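Local coordinates for protein RNA polymerase II subunit A C-terminal domain phosphatase SSU72 (Homo sapiens, PDB 4H3K) that removes phosphate from phosphoserine and phosphothreonine in the C-terminal domain of RNA polymerase II, and plays a role in RNA processing and termination, at residues A29-S34 with D126-C131; F56-H61 with E133-Q138. The protein carries 1 engineered substitution. All blocks are in the same frame, centred on the assembly; numbering follows the deposited sequence.

Contact 1. Residues A29-S34 with D126-C131; sequences AVVSSS and DLILTC. Engineered in segment 29-34: Ser32 (natural residue Cys). With PO4 (phosphate ion), chain F.
Val31 and Ile128 meet through their CG2 methyls, 3.7 Å apart, on the side of two parallel strands that also carries Ala29 and Thr130 and is covered by helix 133-145. Ile128 turns CG2 anti to its backbone N, while CG1 (chi1 -59°) swings back beside that nitrogen and stays at 4.3 Å from Ala29 CB. The reverse side, with Val30 and Leu129, packs under helices 38-48 and 165-184. There Val30 CG1, anti to the backbone N (chi1 -174°), reaches beyond its strand partner to Cys131, and the SG of Cys131 lies 3.8 Å from that methyl. Leu127 O, Ala29 O and Leu129 O accept in turn from Ala29 N, Leu129 N and Val31 N, a regular parallel ladder that ends in a weak bond from Cys131 N to Val31 O. Thr130 turns its OG1 to Asn158, which satisfies a buried hydroxyl. Beyond the ladder, strand 27-32 gives way to a loop around a phosphate ion. OG of the engineered Ser32, a cysteine in the natural protein, donates to phosphate O1 at 2.6 Å. Phosphate O4 accepts from Ser33 N at 2.9 Å and from Ser34 N at 3.0 Å. With Gln36 N, Asn37 N and Arg38 NE completing the grip, this is the CX5R phosphate-binding loop of cysteine-based phosphatases, set at the C-terminal end of an inner parallel strand of the sheet.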
ATOM      1  N   ALA B  29       4.065   7.806  10.081  1.00 22.82           N
ATOM      2  CA  ALA B  29       4.296   6.972  11.258  1.00 22.66           C
ATOM      3  C   ALA B  29       5.788   6.887  11.458  1.00 22.81           C
ATOM      4  O   ALA B  29       6.537   6.739  10.484  1.00 23.35           O
ATOM      5  CB  ALA B  29       3.721   5.576  11.081  1.00 22.64           C
ATOM      6  N   VAL B  30       6.224   7.056  12.705  1.00 21.68           N
ATOM      7  CA  VAL B  30       7.609   6.811  13.056  1.00 21.39           C
ATOM      8  C   VAL B  30       7.664   5.628  14.017  1.00 21.88           C
ATOM      9  O   VAL B  30       6.884   5.562  14.976  1.00 21.36           O
ATOM     10  CB  VAL B  30       8.297   8.044  13.693  1.00 21.99           C
ATOM     11  CG1 VAL B  30       9.795   7.725  13.877  1.00 24.06           C
ATOM     12  CG2 VAL B  30       8.160   9.277  12.797  1.00 22.44           C
ATOM     13  N   VAL B  31       8.584   4.692  13.739  1.00 22.02           N
ATOM     14  CA  VAL B  31       8.620   3.393  14.423  1.00 22.19           C
ATOM     15  C   VAL B  31      10.023   3.105  14.988  1.00 22.37           C
ATOM     16  O   VAL B  31      11.033   3.194  14.276  1.00 23.13           O
ATOM     17  CB  VAL B  31       8.212   2.248  13.457  1.00 22.07           C
ATOM     18  CG1 VAL B  31       7.931   0.960  14.230  1.00 23.00           C
ATOM     19  CG2 VAL B  31       6.983   2.643  12.633  1.00 19.84           C
ATOM     20  N   SER B  32      10.095   2.778  16.277  1.00 23.23           N
ATOM     21  CA  SER B  32      11.363   2.335  16.832  1.00 23.88           C
ATOM     22  C   SER B  32      11.146   0.937  17.409  1.00 24.68           C
ATOM     23  O   SER B  32      10.234   0.206  16.971  1.00 24.36           O
ATOM     24  CB  SER B  32      11.873   3.319  17.904  1.00 25.02           C
ATOM     25  OG  SER B  32      10.903   3.405  18.927  1.00 25.70           O
ATOM     26  N   SER B  33      11.963   0.550  18.378  1.00 25.13           N
ATOM     27  CA  SER B  33      11.795  -0.794  18.952  1.00 27.07           C
ATOM     28  C   SER B  33      10.830  -0.836  20.124  1.00 27.62           C
ATOM     29  O   SER B  33       9.880  -1.643  20.147  1.00 28.43           O
ATOM     30  CB  SER B  33      13.146  -1.393  19.311  1.00 27.83           C
ATOM     31  OG  SER B  33      12.919  -2.739  19.650  1.00 31.90           O
ATOM     32  N   SER B  34      11.037   0.069  21.074  1.00 27.91           N
ATOM     33  CA  SER B  34      10.255   0.105  22.311  1.00 28.74           C
ATOM     34  C   SER B  34       9.190   1.208  22.342  1.00 28.52           C
ATOM     35  O   SER B  34       8.432   1.274  23.295  1.00 29.04           O
ATOM     36  CB  SER B  34      11.196   0.273  23.498  1.00 29.74           C
ATOM     37  OG  SER B  34      12.079  -0.841  23.573  1.00 31.83           O
ATOM     38  N   ASP B 126       1.059   7.569   4.572  1.00 25.31           N
ATOM     39  CA  ASP B 126       1.746   7.846   3.321  1.00 25.45           C
ATOM     40  C   ASP B 126       3.180   7.366   3.436  1.00 24.36           C
ATOM     41  O   ASP B 126       3.770   6.889   2.460  1.00 24.56           O
ATOM     42  CB  ASP B 126       1.764   9.361   3.067  1.00 25.99           C
ATOM     43  CG  ASP B 126       0.347   9.945   2.905  1.00 29.38           C
ATOM     44  OD1 ASP B 126      -0.455   9.351   2.176  1.00 30.24           O
ATOM     45  OD2 ASP B 126       0.064  11.005   3.481  1.00 31.59           O
ATOM     46  N   LEU B 127       3.750   7.533   4.633  1.00 22.92           N
ATOM     47  CA  LEU B 127       5.189   7.347   4.831  1.00 21.48           C
ATOM     48  C   LEU B 127       5.444   6.784   6.202  1.00 20.34           C
ATOM     49  O   LEU B 127       4.914   7.299   7.189  1.00 20.27           O
ATOM     50  CB  LEU B 127       5.934   8.675   4.667  1.00 21.65           C
ATOM     51  CG  LEU B 127       7.427   8.673   5.023  1.00 22.00           C
ATOM     52  CD1 LEU B 127       8.189   7.727   4.056  1.00 19.88           C
ATOM     53  CD2 LEU B 127       8.002  10.092   4.986  1.00 21.55           C
ATOM     54  N   ILE B 128       6.208   5.691   6.253  1.00 18.75           N
ATOM     55  CA  ILE B 128       6.576   5.082   7.528  1.00 19.55           C
ATOM     56  C   ILE B 128       8.083   5.188   7.638  1.00 20.41           C
ATOM     57  O   ILE B 128       8.793   4.701   6.773  1.00 20.81           O
ATOM     58  CB  ILE B 128       6.118   3.597   7.644  1.00 19.04           C
ATOM     59  CG1 ILE B 128       4.572   3.475   7.480  1.00 18.50           C
ATOM     60  CG2 ILE B 128       6.652   2.986   8.958  1.00 17.16           C
ATOM     61  CD1 ILE B 128       4.025   1.974   7.302  1.00 18.21           C
ATOM     62  N   LEU B 129       8.564   5.814   8.706  1.00 21.20           N
ATOM     63  CA  LEU B 129       9.987   5.950   8.943  1.00 21.76           C
ATOM     64  C   LEU B 129      10.384   5.058  10.096  1.00 21.98           C
ATOM     65  O   LEU B 129       9.773   5.131  11.171  1.00 23.15           O
ATOM     66  CB  LEU B 129      10.308   7.385   9.293  1.00 23.11           C
ATOM     67  CG  LEU B 129      10.053   8.300   8.084  1.00 26.62           C
ATOM     68  CD1 LEU B 129       9.623   9.631   8.528  1.00 31.96           C
ATOM     69  CD2 LEU B 129      11.332   8.419   7.303  1.00 30.15           C
ATOM     70  N   THR B 130      11.420   4.247   9.894  1.00 20.97           N
ATOM     71  CA  THR B 130      11.900   3.363  10.947  1.00 21.26           C
ATOM     72  C   THR B 130      13.266   3.839  11.395  1.00 22.34           C
ATOM     73  O   THR B 130      13.985   4.483  10.626  1.00 21.98           O
ATOM     74  CB  THR B 130      11.929   1.874  10.487  1.00 21.96           C
ATOM     75  OG1 THR B 130      12.851   1.719   9.400  1.00 20.57           O
ATOM     76  CG2 THR B 130      10.528   1.448   9.993  1.00 22.28           C
ATOM     77  N   CYS B 131      13.631   3.520  12.645  1.00 22.78           N
ATOM     78  CA  CYS B 131      14.808   4.097  13.278  1.00 23.67           C
ATOM     79  C   CYS B 131      16.001   3.135  13.375  1.00 23.32           C
ATOM     80  O   CYS B 131      17.002   3.495  13.949  1.00 24.44           O
ATOM     81  CB  CYS B 131      14.445   4.667  14.665  1.00 23.78           C
ATOM     82  SG  CYS B 131      13.124   5.929  14.571  1.00 29.45           S
TER
HETATM   83  P   PO4 F 201      13.271   3.206  21.260  1.00 30.93           P
HETATM   84  O1  PO4 F 201      11.852   3.683  21.298  1.00 33.14           O
HETATM   85  O2  PO4 F 201      13.837   3.054  22.680  1.00 34.16           O
HETATM   86  O3  PO4 F 201      14.167   4.185  20.526  1.00 32.20           O
HETATM   87  O4  PO4 F 201      13.421   1.885  20.560  1.00 30.75           O

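Contact 2. Residues F56-H61 with E133-Q138; sequences FGTGTH and ERVYDQ
Gln138 reaches from its helix across Thr58, and nearly every step of its side chain touches that residue. CB packs at 3.7 Å from Thr58 CB. From there CG leaves beside the backbone N (chi1 -74°) and the chain runs on extended, which carries the amide past the threonine toward the loop backbone. CD stands 3.8 Å from Thr58 O, and NE2 is at much the same distance from that carbonyl. OE1 makes the polar link: it accepts from Thr58 OG1 at 2.7 Å, the donor lying 40° out of the carbonyl plane rather than on a lone pair. The setting is a beta-alpha-beta crossover, in which helix 133-145 joins parallel strands 127-130 and 153-159 and extends over the sheet as far as the loop that follows edge strand 52-57. Val135, one turn earlier on the helix, closes in on the same hydroxyl with both methyls, CG1 and CG2 each 3.6 Å from Thr58 OG1, so two methyls flank the hydroxyl on the helix side while the Arg134 guanidinium lies near its acceptor. Replacing Gln138 by an alanine would probably leave the Thr58 hydroxyl without its amide acceptor and set it free to turn. Arg134 also approaches the amide oxygen: its guanidinium presents a face to OE1, which sits 3.0 Å above the plane and toward the rim, too poorly angled for a hydrogen bond. At the guanidinium edge, close to its plane, Gly59 CA comes within 3.7 Å of NH2.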
ATOM      1  N   PHE B  56       5.123   4.119  16.946  1.00 23.05           N
ATOM      2  CA  PHE B  56       4.948   2.714  17.297  1.00 22.73           C
ATOM      3  C   PHE B  56       6.287   2.110  17.625  1.00 22.84           C
ATOM      4  O   PHE B  56       7.331   2.697  17.329  1.00 22.43           O
ATOM      5  CB  PHE B  56       4.339   1.915  16.116  1.00 22.53           C
ATOM      6  CG  PHE B  56       3.029   2.452  15.632  1.00 23.39           C
ATOM      7  CD1 PHE B  56       1.848   2.084  16.267  1.00 25.74           C
ATOM      8  CD2 PHE B  56       2.983   3.346  14.545  1.00 24.01           C
ATOM      9  CE1 PHE B  56       0.624   2.582  15.837  1.00 28.41           C
ATOM     10  CE2 PHE B  56       1.784   3.855  14.098  1.00 27.08           C
ATOM     11  CZ  PHE B  56       0.583   3.467  14.738  1.00 26.92           C
ATOM     12  N   GLY B  57       6.242   0.920  18.221  1.00 23.73           N
ATOM     13  CA  GLY B  57       7.428   0.081  18.379  1.00 24.79           C
ATOM     14  C   GLY B  57       7.168  -1.298  17.763  1.00 25.09           C
ATOM     15  O   GLY B  57       6.041  -1.767  17.745  1.00 26.05           O
ATOM     16  N   THR B  58       8.207  -1.944  17.247  1.00 25.39           N
ATOM     17  CA  THR B  58       8.061  -3.297  16.719  1.00 26.14           C
ATOM     18  C   THR B  58       8.604  -4.377  17.636  1.00 28.13           C
ATOM     19  O   THR B  58       8.449  -5.564  17.330  1.00 27.68           O
ATOM     20  CB  THR B  58       8.791  -3.474  15.392  1.00 26.77           C
ATOM     21  OG1 THR B  58      10.143  -3.037  15.552  1.00 25.06           O
ATOM     22  CG2 THR B  58       8.079  -2.668  14.275  1.00 26.32           C
ATOM     23  N   GLY B  59       9.250  -3.985  18.739  1.00 28.53           N
ATOM     24  CA  GLY B  59       9.850  -4.962  19.644  1.00 29.30           C
ATOM     25  C   GLY B  59       8.817  -5.885  20.281  1.00 31.48           C
ATOM     26  O   GLY B  59       7.626  -5.539  20.407  1.00 31.12           O
ATOM     27  N   THR B  60       9.275  -7.064  20.696  1.00 32.36           N
ATOM     28  CA  THR B  60       8.450  -7.998  21.439  1.00 35.33           C
ATOM     29  C   THR B  60       8.005  -7.421  22.793  1.00 35.38           C
ATOM     30  O   THR B  60       6.963  -7.792  23.336  1.00 36.20           O
ATOM     31  CB  THR B  60       9.255  -9.319  21.641  1.00 36.25           C
ATOM     32  OG1 THR B  60       9.573  -9.853  20.326  1.00 40.71           O
ATOM     33  CG2 THR B  60       8.439 -10.336  22.357  1.00 40.50           C
ATOM     34  N   HIS B  61       8.824  -6.526  23.341  1.00 34.22           N
ATOM     35  CA  HIS B  61       8.587  -5.932  24.653  1.00 34.14           C
ATOM     36  C   HIS B  61       9.278  -4.570  24.701  1.00 32.64           C
ATOM     37  O   HIS B  61      10.044  -4.217  23.804  1.00 31.54           O
ATOM     38  CB  HIS B  61       9.149  -6.829  25.760  1.00 35.02           C
ATOM     39  CG  HIS B  61      10.587  -7.192  25.553  1.00 35.76           C
ATOM     40  ND1 HIS B  61      11.625  -6.460  26.089  1.00 36.70           N
ATOM     41  CD2 HIS B  61      11.159  -8.183  24.832  1.00 34.21           C
ATOM     42  CE1 HIS B  61      12.775  -7.001  25.730  1.00 36.98           C
ATOM     43  NE2 HIS B  61      12.519  -8.041  24.959  1.00 37.92           N
ATOM     44  N   GLU B 133      17.534  -0.801  11.129  1.00 23.77           N
ATOM     45  CA  GLU B 133      17.219  -1.790  10.104  1.00 25.00           C
ATOM     46  C   GLU B 133      16.389  -2.980  10.618  1.00 24.93           C
ATOM     47  O   GLU B 133      15.516  -3.497   9.909  1.00 23.21           O
ATOM     48  CB  GLU B 133      18.509  -2.268   9.423  1.00 25.80           C
ATOM     49  CG  GLU B 133      18.227  -3.125   8.242  1.00 27.85           C
ATOM     50  CD  GLU B 133      19.483  -3.583   7.533  1.00 31.52           C
ATOM     51  OE1 GLU B 133      20.549  -3.048   7.847  1.00 32.29           O
ATOM     52  OE2 GLU B 133      19.405  -4.477   6.662  1.00 35.07           O
ATOM     53  N   ARG B 134      16.649  -3.411  11.851  1.00 25.04           N
ATOM     54  CA  ARG B 134      15.846  -4.499  12.446  1.00 25.76           C
ATOM     55  C   ARG B 134      14.352  -4.115  12.531  1.00 23.87           C
ATOM     56  O   ARG B 134      13.478  -4.962  12.391  1.00 22.76           O
ATOM     57  CB  ARG B 134      16.389  -4.802  13.864  1.00 27.38           C
ATOM     58  CG  ARG B 134      15.773  -5.991  14.605  1.00 35.48           C
ATOM     59  CD  ARG B 134      15.853  -5.805  16.175  1.00 45.24           C
ATOM     60  NE  ARG B 134      14.837  -4.837  16.645  1.00 50.51           N
ATOM     61  CZ  ARG B 134      13.783  -5.122  17.419  1.00 52.72           C
ATOM     62  NH1 ARG B 134      13.591  -6.353  17.899  1.00 56.94           N
ATOM     63  NH2 ARG B 134      12.912  -4.172  17.721  1.00 51.07           N
ATOM     64  N   VAL B 135      14.079  -2.852  12.839  1.00 21.65           N
ATOM     65  CA  VAL B 135      12.712  -2.346  12.963  1.00 21.40           C
ATOM     66  C   VAL B 135      12.100  -2.261  11.552  1.00 21.12           C
ATOM     67  O   VAL B 135      10.944  -2.655  11.341  1.00 20.81           O
ATOM     68  CB  VAL B 135      12.693  -0.964  13.653  1.00 19.85           C
ATOM     69  CG1 VAL B 135      11.323  -0.298  13.517  1.00 20.91           C
ATOM     70  CG2 VAL B 135      13.096  -1.099  15.122  1.00 20.72           C
ATOM     71  N   TYR B 136      12.894  -1.772  10.595  1.00 20.61           N
ATOM     72  CA  TYR B 136      12.502  -1.782   9.158  1.00 21.43           C
ATOM     73  C   TYR B 136      12.076  -3.215   8.720  1.00 21.51           C
ATOM     74  O   TYR B 136      11.027  -3.409   8.093  1.00 20.22           O
ATOM     75  CB  TYR B 136      13.699  -1.309   8.356  1.00 20.90           C
ATOM     76  CG  TYR B 136      13.567  -1.252   6.845  1.00 22.56           C
ATOM     77  CD1 TYR B 136      13.072  -0.107   6.214  1.00 21.79           C
ATOM     78  CD2 TYR B 136      13.991  -2.324   6.050  1.00 22.23           C
ATOM     79  CE1 TYR B 136      13.009  -0.019   4.815  1.00 21.67           C
ATOM     80  CE2 TYR B 136      13.947  -2.244   4.645  1.00 22.28           C
ATOM     81  CZ  TYR B 136      13.437  -1.095   4.048  1.00 21.81           C
ATOM     82  OH  TYR B 136      13.407  -1.016   2.690  1.00 19.30           O
ATOM     83  N   ASP B 137      12.907  -4.207   9.031  1.00 22.64           N
ATOM     84  CA  ASP B 137      12.597  -5.611   8.679  1.00 23.75           C
ATOM     85  C   ASP B 137      11.268  -6.057   9.298  1.00 23.20           C
ATOM     86  O   ASP B 137      10.487  -6.752   8.664  1.00 23.76           O
ATOM     87  CB  ASP B 137      13.698  -6.574   9.147  1.00 24.74           C
ATOM     88  CG  ASP B 137      14.963  -6.429   8.356  1.00 28.24           C
ATOM     89  OD1 ASP B 137      14.918  -5.912   7.207  1.00 26.80           O
ATOM     90  OD2 ASP B 137      16.017  -6.822   8.888  1.00 26.97           O
ATOM     91  N   GLN B 138      11.010  -5.643  10.528  1.00 23.31           N
ATOM     92  CA  GLN B 138       9.800  -6.057  11.234  1.00 24.96           C
ATOM     93  C   GLN B 138       8.574  -5.379  10.636  1.00 23.90           C
ATOM     94  O   GLN B 138       7.519  -6.010  10.438  1.00 22.65           O
ATOM     95  CB  GLN B 138       9.937  -5.772  12.745  1.00 25.08           C
ATOM     96  CG  GLN B 138      10.896  -6.787  13.413  1.00 31.39           C
ATOM     97  CD  GLN B 138      11.176  -6.527  14.885  1.00 37.28           C
ATOM     98  OE1 GLN B 138      11.451  -5.391  15.316  1.00 39.38           O
ATOM     99  NE2 GLN B 138      11.128  -7.597  15.668  1.00 40.93           N
TER

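Contacts 1 and 2 illustrate how one sheet can serve both a binding loop and its surroundings; their centres are only 9 Å apart. Along the chain the segments alternate, 29-34, 56-61, 126-131 and 133-138, so the two contacts cross rather than enclose one another. Strand 27-32 lies between strands 52-57 and 127-130 in the five-stranded mixed sheet, and helix 133-145 follows 127-130 directly. Probable hydrogen bonds, Ser32 N to Phe56 O and Gly59 N to Ser33 O, tie the segments together. The start of the phosphate-binding loop in contact 1 is thereby joined to the edge-strand loop on which the helix of contact 2 packs.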